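Local coordinates for protein arsenical resistance operon trans-acting repressor (Bacteroides vulgatus, PDB 3KTB) that probably binds DNA as the trans-acting repressor of an arsenical resistance operon, and is built on a thioredoxin-like alpha-beta-alpha fold, at residues E8-A13 with P55-S60; P27-I32 with V46-L51. All coordinates share one frame; numbering follows the deposited sequence.

How the contacts relate
Contacts 1 and 2 lie on opposite faces of one sheet, in which strands 7-11 and 47-50 are parallel neighbours. Contact 1 (8-13 with 55-60) is the more buried: it fastens the short helix 57-60 to strand 7-11 with an aromatic pair, aliphatic packing and one hydroxyl-to-carbonyl bond. Contact 2 (27-32 with 46-51), nearer the centre of the chain yet only partly buried, brings helix 27-41 to strand 47-50 through a long arginine and a water, with no direct hydrogen bond. The strands join the two: Asp11 N and His49 O lie 2.6 Å apart, a probable hydrogen bond, and Glu8 OE1 reaches His49 NE2.

Contact 1 (E8-A13 with P55-S60); sequences EIFDPA and PQVYVS
The rings of Phe10 and Tyr58 form a T-shaped (edge-to-face) pair, with planes at 88° and centroids 5.4 Å apart. Phe10 supplies the edge: its CD1 stands 3.9 Å above the Tyr58 plane, over the centre of that ring. The same phenyl has Tyr58 CE1 near its own plane, and that carbon also packs on Phe10 CB at 3.7 Å. Val57 reaches the Phe10 ring obliquely, Val57 CG2 lying 4.1 Å from Phe10 CE1, so a compact branched residue fills in beside the aromatic pair. At the edge of the Tyr58 ring lies the carbonyl oxygen of Asp11. Tyr58 OH donates to Asp11 O in a very short bond of 2.5 Å, whose exact length is doubtful.

Tyrosine suits this place because it combines two tasks: its face receives a phenyl in the buried interior, while its hydroxyl meets the backbone carbonyl of Asp11. The Tyr58 CG lies beside the backbone N, opposite the carbonyl carbon (chi1 -70°), which carries the ring from the helix across to the strand. The hydroxyl also makes a weak hydrogen bond to His49 O. The carboxylate of Asp11 turns the other way, to a hydrogen bond with the Tyr91 hydroxyl. Val57 serves both neighbouring strands, since besides Phe10 it touches His49 on strand 47-50.

In the fold, Phe10 and Tyr58 both also touch Val64 of helix 62-69, and Phe10 packs on Leu80 of strand 78-81 and meets the ring of His49. Helices 57-60 and 62-69 lie against the face of the sheet that carries Phe10 and His49.

Contact 2 (P27-I32 with V46-L51); sequences PELMRI and VTRHNL
Arg48 contributes the most surface here, and it meets helix 27-41 with its NH2: Leu29 CD2 lies 4.0 Å from that nitrogen, at the edge of the guanidinium and near its plane, while Ile32 CG2 approaches obliquely at 4.1 Å. The arginine stem leaves the strand extended and then bends at chi3 (108°), which turns the flat group between the helix and the strand. Leucine and isoleucine suit the helix because their methyls can pack against a guanidinium without competing for its N-H groups. Leu29 also touches Tyr91, a loop residue against which Arg48 packs as well, so the two meet beside a shared aromatic neighbour.

What polar linkage there is runs through water 1, in the guanidinium plane. It accepts from Arg48 NH1 at 2.6 Å and donates to Leu29 O at 2.8 Å, so the strand side chain reaches the helix backbone by an indirect route. The positive charge is met by the salt bridge from Arg48 NE to Asp11 OD2, which balances it and probably holds the guanidinium in place.

On the same helix, Arg31 forms a salt bridge with Glu28 and bonds to Pro92 O and to Thr94 OG1 at the start of helix 94-101.

Strand 7-11, helix 27-41 and strand 47-50 form a beta-alpha-beta unit, and the loop leading into the helix carries the Cys16-Cys21 disulfide. Further along that helix, Ile36 touches both Val46 and Arg48, continuing its packing on the sheet, while Met30, present as selenomethionine, packs on Ala33 of the second subunit.

Contact 1 (E8-A13 with P55-S60)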
ATOM      1  N   GLU A   8     -25.115  13.375   1.985  1.00 59.15           N
ATOM      2  CA  GLU A   8     -23.923  13.563   2.799  1.00 64.25           C
ATOM      3  C   GLU A   8     -23.690  15.063   2.934  1.00 66.20           C
ATOM      4  O   GLU A   8     -23.666  15.780   1.941  1.00 72.47           O
ATOM      5  CB  GLU A   8     -22.718  12.927   2.114  1.00 62.89           C
ATOM      6  CG  GLU A   8     -21.586  12.578   3.051  1.00 67.20           C
ATOM      7  CD  GLU A   8     -20.406  11.981   2.301  1.00 78.25           C
ATOM      8  OE1 GLU A   8     -19.305  11.901   2.890  1.00 75.39           O
ATOM      9  OE2 GLU A   8     -20.579  11.602   1.116  1.00 83.23           O
ATOM     10  N   ILE A   9     -23.528  15.532   4.165  1.00 60.26           N
ATOM     11  CA  ILE A   9     -23.438  16.958   4.436  1.00 59.53           C
ATOM     12  C   ILE A   9     -22.058  17.310   5.002  1.00 58.22           C
ATOM     13  O   ILE A   9     -21.602  16.708   5.984  1.00 55.67           O
ATOM     14  CB  ILE A   9     -24.526  17.398   5.443  1.00 56.23           C
ATOM     15  CG1 ILE A   9     -25.912  17.333   4.798  1.00 58.07           C
ATOM     16  CG2 ILE A   9     -24.240  18.799   5.959  1.00 54.26           C
ATOM     17  CD1 ILE A   9     -27.051  17.500   5.780  1.00 51.19           C
ATOM     18  N   PHE A  10     -21.404  18.286   4.382  1.00 58.21           N
ATOM     19  CA  PHE A  10     -20.095  18.759   4.839  1.00 58.15           C
ATOM     20  C   PHE A  10     -20.255  20.077   5.570  1.00 57.26           C
ATOM     21  O   PHE A  10     -20.466  21.116   4.949  1.00 62.86           O
ATOM     22  CB  PHE A  10     -19.138  18.869   3.650  1.00 65.47           C
ATOM     23  CG  PHE A  10     -18.832  17.540   3.030  1.00 69.51           C
ATOM     24  CD1 PHE A  10     -17.584  16.951   3.191  1.00 70.80           C
ATOM     25  CD2 PHE A  10     -19.822  16.841   2.349  1.00 66.63           C
ATOM     26  CE1 PHE A  10     -17.313  15.703   2.659  1.00 70.86           C
ATOM     27  CE2 PHE A  10     -19.561  15.597   1.809  1.00 71.49           C
ATOM     28  CZ  PHE A  10     -18.300  15.026   1.964  1.00 74.36           C
ATOM     29  N   ASP A  11     -20.211  20.032   6.896  1.00 52.85           N
ATOM     30  CA  ASP A  11     -20.373  21.255   7.667  1.00 54.39           C
ATOM     31  C   ASP A  11     -19.137  22.147   7.547  1.00 63.90           C
ATOM     32  O   ASP A  11     -18.072  21.684   7.132  1.00 56.93           O
ATOM     33  CB  ASP A  11     -20.618  20.924   9.131  1.00 53.10           C
ATOM     34  CG  ASP A  11     -21.928  20.160   9.350  1.00 52.56           C
ATOM     35  OD1 ASP A  11     -23.002  20.685   8.998  1.00 50.35           O
ATOM     36  OD2 ASP A  11     -21.867  19.029   9.873  1.00 49.35           O
ATOM     37  N   PRO A  12     -19.288  23.438   7.892  1.00 67.52           N
ATOM     38  CA  PRO A  12     -18.112  24.257   8.196  1.00 70.93           C
ATOM     39  C   PRO A  12     -17.373  23.669   9.394  1.00 71.17           C
ATOM     40  O   PRO A  12     -17.834  22.677   9.983  1.00 64.25           O
ATOM     41  CB  PRO A  12     -18.717  25.608   8.585  1.00 64.29           C
ATOM     42  CG  PRO A  12     -20.024  25.654   7.880  1.00 67.01           C
ATOM     43  CD  PRO A  12     -20.522  24.240   7.828  1.00 64.95           C
ATOM     44  N   ALA A  13     -16.239  24.274   9.750  1.00 68.30           N
ATOM     45  CA  ALA A  13     -15.570  23.941  10.995  1.00 62.80           C
ATOM     46  C   ALA A  13     -16.429  24.473  12.141  1.00 56.17           C
ATOM     47  O   ALA A  13     -16.747  25.670  12.201  1.00 58.45           O
ATOM     48  CB  ALA A  13     -14.130  24.541  11.041  1.00 52.59           C
ATOM     49  N   PRO A  55     -10.683  16.905   8.670  1.00 85.89           N
ATOM     50  CA  PRO A  55     -10.203  17.755   7.578  1.00 86.38           C
ATOM     51  C   PRO A  55      -9.871  16.936   6.341  1.00 94.56           C
ATOM     52  O   PRO A  55     -10.031  17.423   5.212  1.00 95.93           O
ATOM     53  CB  PRO A  55      -8.924  18.370   8.147  1.00 89.13           C
ATOM     54  CG  PRO A  55      -9.025  18.194   9.635  1.00 88.73           C
ATOM     55  CD  PRO A  55      -9.789  16.932   9.839  1.00 85.77           C
ATOM     56  N   GLN A  56      -9.420  15.700   6.547  1.00100.69           N
ATOM     57  CA  GLN A  56      -8.904  14.900   5.433  1.00110.77           C
ATOM     58  C   GLN A  56      -9.996  14.504   4.441  1.00105.88           C
ATOM     59  O   GLN A  56      -9.717  14.255   3.260  1.00102.85           O
ATOM     60  CB  GLN A  56      -8.150  13.661   5.935  1.00121.24           C
ATOM     61  CG  GLN A  56      -7.361  12.927   4.846  1.00135.71           C
ATOM     62  CD  GLN A  56      -5.889  12.739   5.204  1.00145.43           C
ATOM     63  OE1 GLN A  56      -5.505  12.844   6.373  1.00148.05           O
ATOM     64  NE2 GLN A  56      -5.062  12.457   4.198  1.00147.40           N
ATOM     65  N   VAL A  57     -11.239  14.455   4.917  1.00 95.53           N
ATOM     66  CA  VAL A  57     -12.352  14.091   4.051  1.00 91.92           C
ATOM     67  C   VAL A  57     -12.682  15.215   3.058  1.00 84.86           C
ATOM     68  O   VAL A  57     -13.187  14.948   1.972  1.00 76.63           O
ATOM     69  CB  VAL A  57     -13.605  13.678   4.860  1.00 91.34           C
ATOM     70  CG1 VAL A  57     -14.293  14.895   5.447  1.00 85.04           C
ATOM     71  CG2 VAL A  57     -14.564  12.889   3.980  1.00 96.19           C
ATOM     72  N   TYR A  58     -12.386  16.462   3.432  1.00 82.78           N
ATOM     73  CA  TYR A  58     -12.633  17.615   2.564  1.00 85.82           C
ATOM     74  C   TYR A  58     -11.607  17.658   1.438  1.00 99.76           C
ATOM     75  O   TYR A  58     -11.768  18.385   0.446  1.00105.12           O
ATOM     76  CB  TYR A  58     -12.610  18.924   3.370  1.00 82.46           C
ATOM     77  CG  TYR A  58     -13.799  19.071   4.310  1.00 76.40           C
ATOM     78  CD1 TYR A  58     -14.797  20.017   4.070  1.00 73.09           C
ATOM     79  CD2 TYR A  58     -13.932  18.245   5.414  1.00 75.39           C
ATOM     80  CE1 TYR A  58     -15.884  20.145   4.911  1.00 71.19           C
ATOM     81  CE2 TYR A  58     -15.025  18.359   6.275  1.00 75.58           C
ATOM     82  CZ  TYR A  58     -15.996  19.311   6.017  1.00 74.31           C
ATOM     83  OH  TYR A  58     -17.070  19.419   6.871  1.00 72.37           O
ATOM     84  N   VAL A  59     -10.550  16.866   1.596  1.00102.13           N
ATOM     85  CA  VAL A  59      -9.561  16.682   0.536  1.00105.71           C
ATOM     86  C   VAL A  59      -9.876  15.432  -0.290  1.00103.57           C
ATOM     87  O   VAL A  59     -10.106  15.520  -1.494  1.00104.41           O
ATOM     88  CB  VAL A  59      -8.127  16.569   1.106  1.00101.35           C
ATOM     89  CG1 VAL A  59      -7.144  16.273  -0.009  1.00109.58           C
ATOM     90  CG2 VAL A  59      -7.740  17.842   1.844  1.00 95.98           C
ATOM     91  N   SER A  60      -9.900  14.279   0.381  1.00103.19           N
ATOM     92  CA  SER A  60     -10.089  12.977  -0.264  1.00104.34           C
ATOM     93  C   SER A  60     -11.315  12.929  -1.166  1.00107.39           C
ATOM     94  O   SER A  60     -11.316  12.244  -2.196  1.00112.81           O
ATOM     95  CB  SER A  60     -10.166  11.858   0.781  1.00101.48           C
ATOM     96  OG  SER A  60     -11.288  12.016   1.637  1.00100.82           O
TER

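Contact 2 (P27-I32 with V46-L51)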
ATOM      1  N   PRO A  27     -30.873  28.725  14.294  1.00 71.72           N
ATOM      2  CA  PRO A  27     -32.016  27.807  14.252  1.00 70.01           C
ATOM      3  C   PRO A  27     -31.961  26.851  13.053  1.00 65.27           C
ATOM      4  O   PRO A  27     -32.570  25.785  13.085  1.00 62.65           O
ATOM      5  CB  PRO A  27     -33.218  28.746  14.099  1.00 70.46           C
ATOM      6  CG  PRO A  27     -32.754  30.034  14.578  1.00 74.76           C
ATOM      7  CD  PRO A  27     -31.309  30.125  14.225  1.00 75.74           C
ATOM      8  N   GLU A  28     -31.250  27.231  12.002  1.00 61.57           N
ATOM      9  CA  GLU A  28     -31.053  26.314  10.885  1.00 58.84           C
ATOM     10  C   GLU A  28     -30.370  25.042  11.380  1.00 53.70           C
ATOM     11  O   GLU A  28     -30.801  23.929  11.055  1.00 51.72           O
ATOM     12  CB  GLU A  28     -30.235  26.971   9.766  1.00 62.68           C
ATOM     13  CG  GLU A  28     -31.055  27.927   8.883  1.00 69.50           C
ATOM     14  CD  GLU A  28     -32.223  27.214   8.224  1.00 70.42           C
ATOM     15  OE1 GLU A  28     -33.342  27.195   8.806  1.00 68.05           O
ATOM     16  OE2 GLU A  28     -32.007  26.650   7.131  1.00 69.50           O
ATOM     17  N   LEU A  29     -29.318  25.204  12.182  1.00 50.18           N
ATOM     18  CA  LEU A  29     -28.599  24.036  12.687  1.00 44.74           C
ATOM     19  C   LEU A  29     -29.525  23.124  13.464  1.00 43.58           C
ATOM     20  O   LEU A  29     -29.414  21.884  13.389  1.00 43.64           O
ATOM     21  CB  LEU A  29     -27.381  24.438  13.510  1.00 40.73           C
ATOM     22  CG  LEU A  29     -26.219  25.039  12.713  1.00 51.36           C
ATOM     23  CD1 LEU A  29     -25.195  25.753  13.624  1.00 55.01           C
ATOM     24  CD2 LEU A  29     -25.548  23.976  11.867  1.00 48.21           C
HETATM   25  N   MSE A  30     -30.455  23.716  14.205  1.00 42.58           N
HETATM   26  CA  MSE A  30     -31.392  22.887  14.959  1.00 42.45           C
HETATM   27  C   MSE A  30     -32.387  22.236  13.994  1.00 47.80           C
HETATM   28  O   MSE A  30     -32.735  21.056  14.140  1.00 44.34           O
HETATM   29  CB  MSE A  30     -32.107  23.704  16.037  1.00 41.76           C
HETATM   30  CG  MSE A  30     -33.063  22.918  16.930  1.00 34.83           C
HETATM   31 SE   MSE A  30     -32.296  21.482  18.051  0.63 50.30          SE
HETATM   32  CE  MSE A  30     -32.688  22.211  19.816  1.00120.64           C
ATOM     33  N   ARG A  31     -32.823  22.986  12.980  1.00 46.68           N
ATOM     34  CA  ARG A  31     -33.753  22.413  12.013  1.00 47.31           C
ATOM     35  C   ARG A  31     -33.158  21.140  11.380  1.00 49.95           C
ATOM     36  O   ARG A  31     -33.764  20.049  11.407  1.00 47.86           O
ATOM     37  CB  ARG A  31     -34.092  23.421  10.935  1.00 48.11           C
ATOM     38  CG  ARG A  31     -35.165  22.914   9.973  1.00 54.14           C
ATOM     39  CD  ARG A  31     -35.512  23.960   8.918  1.00 59.54           C
ATOM     40  NE  ARG A  31     -34.339  24.344   8.132  1.00 58.84           N
ATOM     41  CZ  ARG A  31     -33.784  23.568   7.202  1.00 56.20           C
ATOM     42  NH1 ARG A  31     -32.719  23.984   6.532  1.00 58.50           N
ATOM     43  NH2 ARG A  31     -34.291  22.368   6.944  1.00 53.18           N
ATOM     44  N   ILE A  32     -31.959  21.275  10.826  1.00 42.24           N
ATOM     45  CA  ILE A  32     -31.323  20.158  10.141  1.00 40.31           C
ATOM     46  C   ILE A  32     -30.949  19.002  11.088  1.00 45.53           C
ATOM     47  O   ILE A  32     -31.083  17.829  10.717  1.00 44.06           O
ATOM     48  CB  ILE A  32     -30.125  20.618   9.250  1.00 49.40           C
ATOM     49  CG1 ILE A  32     -29.796  19.556   8.218  1.00 49.81           C
ATOM     50  CG2 ILE A  32     -28.898  20.953  10.074  1.00 47.01           C
ATOM     51  CD1 ILE A  32     -30.811  19.488   7.098  1.00 54.64           C
ATOM     52  N   VAL A  46     -28.015  10.112   7.281  1.00 41.96           N
ATOM     53  CA  VAL A  46     -27.410  11.260   6.618  1.00 44.93           C
ATOM     54  C   VAL A  46     -26.042  11.482   7.264  1.00 48.98           C
ATOM     55  O   VAL A  46     -25.952  11.906   8.417  1.00 48.76           O
ATOM     56  CB  VAL A  46     -28.278  12.523   6.784  1.00 42.45           C
ATOM     57  CG1 VAL A  46     -27.635  13.694   6.075  1.00 44.18           C
ATOM     58  CG2 VAL A  46     -29.659  12.270   6.228  1.00 40.77           C
ATOM     59  N   THR A  47     -24.979  11.161   6.535  1.00 51.34           N
ATOM     60  CA  THR A  47     -23.623  11.264   7.066  1.00 48.39           C
ATOM     61  C   THR A  47     -23.243  12.745   7.106  1.00 49.97           C
ATOM     62  O   THR A  47     -23.496  13.475   6.137  1.00 49.66           O
ATOM     63  CB  THR A  47     -22.623  10.438   6.193  1.00 69.88           C
ATOM     64  OG1 THR A  47     -22.940   9.040   6.289  1.00 67.99           O
ATOM     65  CG2 THR A  47     -21.190  10.653   6.648  1.00 69.79           C
ATOM     66  N   ARG A  48     -22.691  13.197   8.235  1.00 48.02           N
ATOM     67  CA  ARG A  48     -22.225  14.584   8.365  1.00 49.98           C
ATOM     68  C   ARG A  48     -20.742  14.597   8.576  1.00 56.18           C
ATOM     69  O   ARG A  48     -20.202  13.726   9.274  1.00 57.90           O
ATOM     70  CB  ARG A  48     -22.754  15.219   9.630  1.00 52.51           C
ATOM     71  CG  ARG A  48     -24.098  15.800   9.566  1.00 56.73           C
ATOM     72  CD  ARG A  48     -24.351  16.466  10.901  1.00 46.68           C
ATOM     73  NE  ARG A  48     -24.305  17.896  10.700  1.00 46.66           N
ATOM     74  CZ  ARG A  48     -25.135  18.751  11.266  1.00 45.25           C
ATOM     75  NH1 ARG A  48     -26.068  18.290  12.093  1.00 38.44           N
ATOM     76  NH2 ARG A  48     -25.029  20.056  10.993  1.00 46.40           N
ATOM     77  N   HIS A  49     -20.090  15.628   8.057  1.00 55.54           N
ATOM     78  CA  HIS A  49     -18.706  15.881   8.423  1.00 59.90           C
ATOM     79  C   HIS A  49     -18.517  17.298   8.955  1.00 59.99           C
ATOM     80  O   HIS A  49     -19.187  18.244   8.519  1.00 56.90           O
ATOM     81  CB  HIS A  49     -17.766  15.631   7.244  1.00 56.17           C
ATOM     82  CG  HIS A  49     -17.978  14.307   6.589  1.00 58.30           C
ATOM     83  ND1 HIS A  49     -17.762  13.112   7.247  1.00 58.92           N
ATOM     84  CD2 HIS A  49     -18.412  13.984   5.346  1.00 52.69           C
ATOM     85  CE1 HIS A  49     -18.047  12.108   6.434  1.00 57.64           C
ATOM     86  NE2 HIS A  49     -18.444  12.611   5.276  1.00 59.42           N
ATOM     87  N   ASN A  50     -17.588  17.425   9.895  1.00 55.55           N
ATOM     88  CA  ASN A  50     -17.185  18.722  10.425  1.00 60.20           C
ATOM     89  C   ASN A  50     -15.722  19.013  10.024  1.00 63.95           C
ATOM     90  O   ASN A  50     -14.815  18.236  10.347  1.00 65.00           O
ATOM     91  CB  ASN A  50     -17.363  18.700  11.949  1.00 60.39           C
ATOM     92  CG  ASN A  50     -16.850  19.952  12.626  1.00 73.76           C
ATOM     93  OD1 ASN A  50     -16.467  20.930  11.975  1.00 75.86           O
ATOM     94  ND2 ASN A  50     -16.842  19.930  13.955  1.00 79.75           N
ATOM     95  N   LEU A  51     -15.485  20.113   9.312  1.00 64.37           N
ATOM     96  CA  LEU A  51     -14.135  20.440   8.848  1.00 67.79           C
ATOM     97  C   LEU A  51     -13.087  20.421   9.981  1.00 69.28           C
ATOM     98  O   LEU A  51     -11.977  19.930   9.829  1.00 69.72           O
ATOM     99  CB  LEU A  51     -14.130  21.804   8.158  1.00 67.48           C
ATOM    100  CG  LEU A  51     -12.766  22.307   7.682  1.00 70.28           C
ATOM    101  CD1 LEU A  51     -11.993  21.193   6.970  1.00 74.06           C
ATOM    102  CD2 LEU A  51     -12.918  23.532   6.762  1.00 68.03           C
TER
HETATM  103  O   HOH W   1     -26.912  20.563  13.064  1.00 41.01           O